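Local atomic coordinates of aromatic-L-amino-acid decarboxylase (Catharanthus roseus, PDB entry 6EEW), a protein that decarboxylates L-tryptophan to tryptamine and 5-hydroxy-L-tryptophan to serotonin with the help of pyridoxal 5'-phosphate. Residues Glu169-Thr174 with Phe254-Leu259; Ala177-Ala182 with Gly192-Tyr197. All coordinates share one frame; numbering follows the deposited sequence.

Contact 1 of 2, residues Glu169-Thr174 with Phe254-Leu259; sequences ESILCT and FLCATL
I171 and T174, one turn apart on helix 167-186, pack against F254 and C256 of strand 251-258, part of the helix-on-sheet packing of the large domain in the fold-type I pyridoxal-phosphate enzymes. T174 comes at the F254 ring from its edge, near the ring plane: OG1 lies 3.3 Å from CE2 and almost as close to CZ, and the two side chains cross at about a right angle. I171 meets the strand with both of its branches. CG2 of I171 approaches CZ of F254 obliquely at 4.2 Å, while the longer CG1 arm carries CD1 on to C256.

The ring reaches the helix because its CG stands anti to the backbone N (chi1 -173°). Helix and strand run nearly antiparallel at 153°, their axes 10.6 Å apart, and the interface between them is buried. Further out, H285 of the adjacent strand 283-287 touches I171, T174 and F254, and W283 meets the F254 ring with planes at about 25°. M205 and T209 add to the packing round I171, and F206 to that of C256. At the far end of the I171 arm, methyl CD1 rests 3.9 Å from the sulfur SG of C256.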
loop_
_atom_site.group_PDB
_atom_site.type_symbol
_atom_site.label_atom_id
_atom_site.label_comp_id
_atom_site.label_asym_id
_atom_site.label_seq_id
_atom_site.Cartn_x
_atom_site.Cartn_y
_atom_site.Cartn_z
ATOM N N GLU A 169 -6.139 -6.266 -0.261
ATOM C CA GLU A 169 -5.073 -6.876 -1.049
ATOM C C GLU A 169 -4.605 -8.205 -0.462
ATOM O O GLU A 169 -4.161 -9.081 -1.207
ATOM C CB GLU A 169 -3.901 -5.894 -1.234
ATOM C CG GLU A 169 -3.243 -5.338 0.026
ATOM C CD GLU A 169 -2.025 -4.435 -0.298
ATOM O OE1 GLU A 169 -1.903 -3.987 -1.458
ATOM O OE2 GLU A 169 -1.184 -4.188 0.602
ATOM N N SER A 170 -4.733 -8.412 0.845
ATOM C CA SER A 170 -4.444 -9.736 1.395
ATOM C C SER A 170 -5.427 -10.769 0.869
ATOM O O SER A 170 -5.032 -11.861 0.427
ATOM C CB SER A 170 -4.458 -9.678 2.908
ATOM O OG SER A 170 -3.459 -8.783 3.328
ATOM N N ILE A 171 -6.717 -10.451 0.923
ATOM C CA ILE A 171 -7.722 -11.360 0.387
ATOM C C ILE A 171 -7.513 -11.559 -1.106
ATOM O O ILE A 171 -7.645 -12.679 -1.618
ATOM C CB ILE A 171 -9.139 -10.853 0.697
ATOM C CG1 ILE A 171 -9.395 -10.952 2.208
ATOM C CG2 ILE A 171 -10.163 -11.722 0.010
ATOM C CD1 ILE A 171 -10.800 -10.534 2.627
ATOM N N LEU A 172 -7.219 -10.476 -1.836
ATOM C CA LEU A 172 -6.974 -10.586 -3.269
ATOM C C LEU A 172 -5.827 -11.547 -3.558
ATOM O O LEU A 172 -5.927 -12.395 -4.451
ATOM C CB LEU A 172 -6.694 -9.198 -3.850
ATOM C CG LEU A 172 -6.345 -9.088 -5.334
ATOM C CD1 LEU A 172 -7.431 -9.694 -6.207
ATOM C CD2 LEU A 172 -6.101 -7.638 -5.723
ATOM N N CYS A 173 -4.739 -11.451 -2.793
ATOM C CA CYS A 173 -3.607 -12.351 -2.992
ATOM C C CYS A 173 -3.998 -13.803 -2.719
ATOM O O CYS A 173 -3.675 -14.702 -3.510
ATOM C CB CYS A 173 -2.426 -11.894 -2.127
ATOM S SG CYS A 173 -1.516 -10.417 -2.863
ATOM N N THR A 174 -4.708 -14.059 -1.612
ATOM C CA THR A 174 -5.064 -15.455 -1.351
ATOM C C THR A 174 -6.045 -15.977 -2.385
ATOM O O THR A 174 -5.970 -17.151 -2.778
ATOM C CB THR A 174 -5.617 -15.644 0.073
ATOM O OG1 THR A 174 -6.889 -14.993 0.214
ATOM C CG2 THR A 174 -4.636 -15.110 1.086
ATOM N N PHE A 254 -13.039 -20.826 -3.222
ATOM C CA PHE A 254 -12.571 -19.907 -2.201
ATOM C C PHE A 254 -13.730 -19.593 -1.286
ATOM O O PHE A 254 -14.854 -19.362 -1.748
ATOM C CB PHE A 254 -12.036 -18.608 -2.804
ATOM C CG PHE A 254 -11.384 -17.686 -1.804
ATOM C CD1 PHE A 254 -12.094 -16.671 -1.197
ATOM C CD2 PHE A 254 -10.045 -17.824 -1.504
ATOM C CE1 PHE A 254 -11.472 -15.815 -0.288
ATOM C CE2 PHE A 254 -9.410 -16.964 -0.599
ATOM C CZ PHE A 254 -10.128 -15.963 0.006
ATOM N N LEU A 255 -13.438 -19.578 0.008
ATOM C CA LEU A 255 -14.408 -19.256 1.036
ATOM C C LEU A 255 -13.753 -18.214 1.910
ATOM O O LEU A 255 -12.639 -18.430 2.408
ATOM C CB LEU A 255 -14.796 -20.487 1.863
ATOM C CG LEU A 255 -15.520 -20.098 3.147
ATOM C CD1 LEU A 255 -16.876 -19.471 2.786
ATOM C CD2 LEU A 255 -15.669 -21.306 4.107
ATOM N N CYS A 256 -14.421 -17.079 2.053
ATOM C CA CYS A 256 -13.976 -16.011 2.932
ATOM C C CYS A 256 -14.841 -16.090 4.174
ATOM O O CYS A 256 -16.010 -15.700 4.145
ATOM C CB CYS A 256 -14.111 -14.657 2.245
ATOM S SG CYS A 256 -13.504 -13.278 3.219
ATOM N N ALA A 257 -14.268 -16.598 5.261
ATOM C CA ALA A 257 -14.945 -16.642 6.550
ATOM C C ALA A 257 -14.541 -15.412 7.358
ATOM O O ALA A 257 -13.350 -15.196 7.622
ATOM C CB ALA A 257 -14.591 -17.925 7.295
ATOM N N THR A 258 -15.535 -14.635 7.784
ATOM C CA THR A 258 -15.317 -13.362 8.457
ATOM C C THR A 258 -15.484 -13.491 9.968
ATOM O O THR A 258 -16.527 -13.947 10.457
ATOM C CB THR A 258 -16.283 -12.312 7.936
ATOM O OG1 THR A 258 -16.229 -12.299 6.507
ATOM C CG2 THR A 258 -15.912 -10.940 8.488
ATOM N N LEU A 259 -14.446 -13.082 10.693
ATOM C CA LEU A 259 -14.428 -13.010 12.144
ATOM C C LEU A 259 -14.584 -11.539 12.519
ATOM O O LEU A 259 -13.606 -10.807 12.654
ATOM C CB LEU A 259 -13.142 -13.609 12.685
ATOM C CG LEU A 259 -13.196 -14.083 14.125
ATOM C CD1 LEU A 259 -14.285 -15.141 14.264
ATOM C CD2 LEU A 259 -11.848 -14.634 14.529
#

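Contact 2 of 2, residues Ala177-Ala182 with Gly192-Tyr197; sequences AARERA and GKLVCY
NH2 of R179, the arginine that meets L194 across this contact, is gripped by two acceptors: the main-chain O of K211 of the second subunit, and OE2 of the adjacent E180, which lies 2.8 Å from NH2 of R179. The latter bond is part of a salt bridge. It uses the anti lone pair of OE2, is bent to 144° at the hydrogen, and leaves the oxygen tilted 21° out of the guanidinium plane. NE of R179 adds a weak bond to the same OE2, while NH1 serves A213 O of its own chain and L212 O of the second subunit.

The arginine chain bends at chi3 (74°), which turns the charged group away from the strand and leaves the aliphatic part to pack. There CG of R179 lies 4.1 Å from CD1 of L194, the two side chains crossing at about a right angle. A methionine in place of R179 would probably leave E180 without its charged mate and strip the oxygens of K211 and L212 in the second subunit of a donor. One turn on, CB of A182 touches both methyls of L194, CD1 at 3.9 Å and CD2 at 4.0 Å.

L194 thus lies between helix 167-186 and the sheet, and also packs on V251 and L253 of strand 251-258; A182 shares L253, and A178 and R181 lean on W283 of strand 283-287.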
loop_
_atom_site.group_PDB
_atom_site.type_symbol
_atom_site.label_atom_id
_atom_site.label_comp_id
_atom_site.label_asym_id
_atom_site.label_seq_id
_atom_site.Cartn_x
_atom_site.Cartn_y
_atom_site.Cartn_z
ATOM N N ALA A 177 -3.999 -16.900 -5.403
ATOM C CA ALA A 177 -3.309 -18.157 -5.121
ATOM C C ALA A 177 -4.237 -19.350 -5.332
ATOM O O ALA A 177 -3.882 -20.328 -6.006
ATOM C CB ALA A 177 -2.757 -18.143 -3.691
ATOM N N ALA A 178 -5.439 -19.285 -4.764
ATOM C CA ALA A 178 -6.393 -20.373 -4.951
ATOM C C ALA A 178 -6.752 -20.542 -6.425
ATOM O O ALA A 178 -6.807 -21.672 -6.945
ATOM C CB ALA A 178 -7.645 -20.121 -4.114
ATOM N N ARG A 179 -7.034 -19.419 -7.103
ATOM C CA ARG A 179 -7.367 -19.447 -8.527
ATOM C C ARG A 179 -6.279 -20.136 -9.333
ATOM O O ARG A 179 -6.563 -20.963 -10.203
ATOM C CB ARG A 179 -7.589 -18.023 -9.048
ATOM C CG ARG A 179 -7.979 -17.939 -10.544
ATOM C CD ARG A 179 -7.716 -16.524 -11.109
ATOM N NE ARG A 179 -6.284 -16.292 -11.300
ATOM C CZ ARG A 179 -5.724 -15.099 -11.464
ATOM N NH1 ARG A 179 -6.468 -13.997 -11.451
ATOM N NH2 ARG A 179 -4.411 -15.006 -11.612
ATOM N N GLU A 180 -5.022 -19.803 -9.060
ATOM C CA GLU A 180 -3.936 -20.356 -9.855
ATOM C C GLU A 180 -3.725 -21.832 -9.541
ATOM O O GLU A 180 -3.369 -22.608 -10.428
ATOM C CB GLU A 180 -2.651 -19.558 -9.651
ATOM C CG GLU A 180 -2.590 -18.240 -10.435
ATOM C CD GLU A 180 -2.795 -18.391 -11.950
ATOM O OE1 GLU A 180 -2.288 -19.370 -12.555
ATOM O OE2 GLU A 180 -3.481 -17.523 -12.540
ATOM N N ARG A 181 -3.913 -22.247 -8.285
ATOM C CA ARG A 181 -3.877 -23.684 -8.012
ATOM C C ARG A 181 -4.874 -24.411 -8.905
ATOM O O ARG A 181 -4.537 -25.398 -9.589
ATOM C CB ARG A 181 -4.181 -23.966 -6.543
ATOM C CG ARG A 181 -4.183 -25.454 -6.240
ATOM C CD ARG A 181 -4.341 -25.759 -4.772
ATOM N NE ARG A 181 -5.588 -25.256 -4.215
ATOM C CZ ARG A 181 -5.852 -25.291 -2.913
ATOM N NH1 ARG A 181 -4.949 -25.792 -2.085
ATOM N NH2 ARG A 181 -6.999 -24.826 -2.433
ATOM N N ALA A 182 -6.104 -23.894 -8.954
ATOM C CA ALA A 182 -7.104 -24.499 -9.832
ATOM C C ALA A 182 -6.664 -24.459 -11.297
ATOM O O ALA A 182 -6.726 -25.474 -11.991
ATOM C CB ALA A 182 -8.459 -23.808 -9.655
ATOM N N GLY A 192 -14.078 -20.165 -15.780
ATOM C CA GLY A 192 -15.520 -20.018 -15.793
ATOM C C GLY A 192 -16.274 -20.984 -14.902
ATOM O O GLY A 192 -17.502 -20.891 -14.821
ATOM N N LYS A 193 -15.581 -21.937 -14.275
ATOM C CA LYS A 193 -16.179 -22.892 -13.347
ATOM C C LYS A 193 -15.935 -22.553 -11.883
ATOM O O LYS A 193 -16.586 -23.144 -11.015
ATOM C CB LYS A 193 -15.629 -24.297 -13.614
ATOM C CG LYS A 193 -15.955 -24.808 -14.993
ATOM C CD LYS A 193 -15.388 -26.191 -15.249
ATOM C CE LYS A 193 -15.759 -26.660 -16.646
ATOM N NZ LYS A 193 -15.281 -28.039 -16.933
ATOM N N LEU A 194 -15.014 -21.637 -11.588
ATOM C CA LEU A 194 -14.545 -21.422 -10.222
ATOM C C LEU A 194 -15.527 -20.543 -9.453
ATOM O O LEU A 194 -15.842 -19.425 -9.881
ATOM C CB LEU A 194 -13.154 -20.796 -10.245
ATOM C CG LEU A 194 -12.168 -21.509 -11.178
ATOM C CD1 LEU A 194 -10.757 -20.953 -11.012
ATOM C CD2 LEU A 194 -12.194 -23.021 -10.986
ATOM N N VAL A 195 -15.999 -21.039 -8.313
ATOM C CA VAL A 195 -16.996 -20.344 -7.507
ATOM C C VAL A 195 -16.360 -19.888 -6.205
ATOM O O VAL A 195 -15.621 -20.644 -5.561
ATOM C CB VAL A 195 -18.218 -21.235 -7.227
ATOM C CG1 VAL A 195 -19.244 -20.481 -6.374
ATOM C CG2 VAL A 195 -18.826 -21.682 -8.534
ATOM N N CYS A 196 -16.651 -18.651 -5.818
ATOM C CA CYS A 196 -16.195 -18.086 -4.561
ATOM C C CYS A 196 -17.403 -17.861 -3.667
ATOM O O CYS A 196 -18.481 -17.507 -4.157
ATOM C CB CYS A 196 -15.465 -16.754 -4.765
ATOM S SG CYS A 196 -13.920 -16.843 -5.690
ATOM N N TYR A 197 -17.217 -18.059 -2.358
ATOM C CA TYR A 197 -18.287 -17.976 -1.374
ATOM C C TYR A 197 -17.924 -16.955 -0.299
ATOM O O TYR A 197 -16.774 -16.897 0.154
ATOM C CB TYR A 197 -18.554 -19.349 -0.733
ATOM C CG TYR A 197 -18.804 -20.477 -1.723
ATOM C CD1 TYR A 197 -17.756 -21.233 -2.229
ATOM C CD2 TYR A 197 -20.090 -20.796 -2.130
ATOM C CE1 TYR A 197 -17.986 -22.267 -3.130
ATOM C CE2 TYR A 197 -20.333 -21.833 -3.028
ATOM C CZ TYR A 197 -19.276 -22.565 -3.522
ATOM O OH TYR A 197 -19.516 -23.587 -4.413
#

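Overall arrangement
Contacts 1 and 2 are successive levels of one interface, in which helix 167-186 lies along the large mixed sheet; their centres are about 12 Å apart. Strands 251-258 and 194-199 are parallel neighbours there, probably hydrogen-bonded from F254 O to Y197 N (2.8 Å) and from C256 N to Y197 O (3.0 Å). In sequence, contact 2 is nested within the loop that contact 1 closes. Contact 1 is nearer the cofactor end: the side chain of I171 is about 6 Å from that of S168, a probable pyridoxal-phosphate ligand, and about 11 Å from a bound tryptophan. Contact 2 lies away from these sites and, through R179, joins the second subunit.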